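Conserved hypothetical exported protein (Bacteroides fragilis, PDB 4JJA) is of unknown function but probably acts as a peptidoglycan beta-N-acetylmuramidase. Local coordinates at residues P222-K225 with A226-Y230. Numbering follows the deposited sequence.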
loop_
_atom_site.group_PDB
_atom_site.type_symbol
_atom_site.label_atom_id
_atom_site.label_comp_id
_atom_site.label_asym_id
_atom_site.label_seq_id
_atom_site.Cartn_x
_atom_site.Cartn_y
_atom_site.Cartn_z
ATOM N N PRO A 222 -2.635 -4.911 11.665
ATOM C CA PRO A 222 -2.742 -4.264 12.962
ATOM C C PRO A 222 -1.412 -3.940 13.564
ATOM O O PRO A 222 -1.405 -3.158 14.539
ATOM C CB PRO A 222 -3.451 -5.308 13.813
ATOM C CG PRO A 222 -3.041 -6.592 13.190
ATOM C CD PRO A 222 -3.086 -6.313 11.717
ATOM N N ASN A 223 -0.341 -4.577 13.113
ATOM C CA ASN A 223 0.975 -4.449 13.707
ATOM C C ASN A 223 2.080 -4.492 12.631
ATOM O O ASN A 223 1.807 -4.715 11.443
ATOM C CB ASN A 223 1.199 -5.483 14.828
ATOM C CG ASN A 223 1.170 -6.911 14.321
ATOM O OD1 ASN A 223 1.285 -7.140 13.143
ATOM N ND2 ASN A 223 0.994 -7.850 15.199
HETATM N N MSE A 224 3.322 -4.277 13.061
HETATM C CA MSE A 224 4.396 -4.251 12.129
HETATM C C MSE A 224 4.741 -5.641 11.583
HETATM O O MSE A 224 5.183 -5.755 10.438
HETATM C CB MSE A 224 5.627 -3.547 12.676
HETATM C CG MSE A 224 5.385 -2.048 12.940
HETATM SE SE MSE A 224 4.766 -1.111 11.385
HETATM C CE MSE A 224 6.297 -1.396 10.256
ATOM N N LYS A 225 4.504 -6.681 12.343
ATOM C CA LYS A 225 4.733 -8.016 11.885
ATOM C C LYS A 225 3.882 -8.301 10.635
ATOM O O LYS A 225 4.368 -8.833 9.628
ATOM C CB LYS A 225 4.421 -9.053 12.974
ATOM C CG LYS A 225 5.101 -10.368 12.795
ATOM C CD LYS A 225 6.589 -10.290 13.203
ATOM C CE LYS A 225 6.819 -10.212 14.699
ATOM N NZ LYS A 225 8.245 -9.875 14.878
ATOM N N ALA A 226 2.610 -7.922 10.712
ATOM C CA ALA A 226 1.688 -8.117 9.594
ATOM C C ALA A 226 2.194 -7.311 8.397
ATOM O O ALA A 226 2.166 -7.773 7.275
ATOM C CB ALA A 226 0.293 -7.649 10.000
ATOM N N ILE A 227 2.631 -6.073 8.619
ATOM C CA ILE A 227 3.101 -5.176 7.530
ATOM C C ILE A 227 4.338 -5.757 6.878
ATOM O O ILE A 227 4.506 -5.658 5.670
ATOM C CB ILE A 227 3.274 -3.737 8.057
ATOM C CG1 ILE A 227 1.872 -3.168 8.331
ATOM C CG2 ILE A 227 4.081 -2.857 7.055
ATOM C CD1 ILE A 227 1.827 -1.897 9.063
ATOM N N TYR A 228 5.245 -6.314 7.665
ATOM C CA TYR A 228 6.433 -6.900 7.092
ATOM C C TYR A 228 6.201 -8.212 6.363
ATOM O O TYR A 228 6.888 -8.527 5.398
ATOM C CB TYR A 228 7.529 -7.073 8.141
ATOM C CG TYR A 228 8.032 -5.775 8.754
ATOM C CD1 TYR A 228 8.336 -4.659 7.956
ATOM C CD2 TYR A 228 8.315 -5.679 10.091
ATOM C CE1 TYR A 228 8.838 -3.486 8.481
ATOM C CE2 TYR A 228 8.833 -4.506 10.648
ATOM C CZ TYR A 228 9.099 -3.405 9.871
ATOM O OH TYR A 228 9.613 -2.262 10.420
ATOM N N LEU A 229 5.250 -9.002 6.848
ATOM C CA LEU A 229 4.867 -10.258 6.201
ATOM C C LEU A 229 3.938 -10.102 5.003
ATOM O O LEU A 229 3.880 -10.968 4.147
ATOM C CB LEU A 229 4.236 -11.210 7.243
ATOM C CG LEU A 229 5.225 -11.895 8.186
ATOM C CD1 LEU A 229 4.464 -12.564 9.330
ATOM C CD2 LEU A 229 6.072 -12.891 7.425
ATOM N N TYR A 230 3.234 -8.964 4.929
ATOM C CA TYR A 230 2.254 -8.695 3.920
ATOM C C TYR A 230 2.740 -9.000 2.488
ATOM O O TYR A 230 1.972 -9.631 1.719
ATOM C CB TYR A 230 1.713 -7.267 4.121
ATOM C CG TYR A 230 0.633 -6.800 3.208
ATOM C CD1 TYR A 230 -0.642 -7.330 3.239
ATOM C CD2 TYR A 230 0.843 -5.724 2.383
ATOM C CE1 TYR A 230 -1.640 -6.876 2.390
ATOM C CE2 TYR A 230 -0.140 -5.251 1.537
ATOM C CZ TYR A 230 -1.369 -5.841 1.511
ATOM O OH TYR A 230 -2.335 -5.353 0.647
#
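One face of the Tyr228 ring meets Met224, a selenomethionine, whose terminal methyl CE lies over the hydroxyl end, 3.5 Å from CZ of Tyr228. From the same side the backbone O of Met224 comes in obliquely at the CG end, 3.2 Å from CD2 of Tyr228. Beyond these two residues, Trp298 packs edge-to-face with the same tyrosine. The Met224 chain bends at both chi2 and chi3, which carries CE forward along the helix to the phenol, while SE rests 3.8 Å from CD1 of Ile227.

The second flat group, the Asn223 amide, works through its oxygen. OD1 of Asn223 takes the N-H of Ala226 at 2.9 Å, with the donor N tilted 22° from the amide plane. The bond is fairly straight, 162° at the hydrogen. CG sits between the backbone N and carbonyl carbon (chi1 64°), which brings OD1 to that N-H. This is a side-chain N-cap: Asn223 stands just before helix 224-233 and satisfies an amide that has no i-4 carbonyl within the helix. ND2 of Asn223 is hydrogen-bonded to OE1 of Gln252. After the cap, the backbone i to i+4 bonds begin: Ile227 N on Asn223 O, Tyr228 N on Met224 O at 2.8 Å, and Leu229 N on Lys225 O. In this NamZ-family protein, the start of helix 224-233 packs against helix 294-300, where Ile297 touches Lys225, Tyr228 and Leu229.

On that flank, Lys225 and Leu229 run alongside each other in the same direction, CG of Lys225 standing 4.2 Å from CD1 of Leu229. The lysine then bends away to give NZ to the Leu292 carbonyl and a salt bridge with Asp294. Near the cap, CD of Pro222 lies 4.0 Å from the methyl of Ala226, CB.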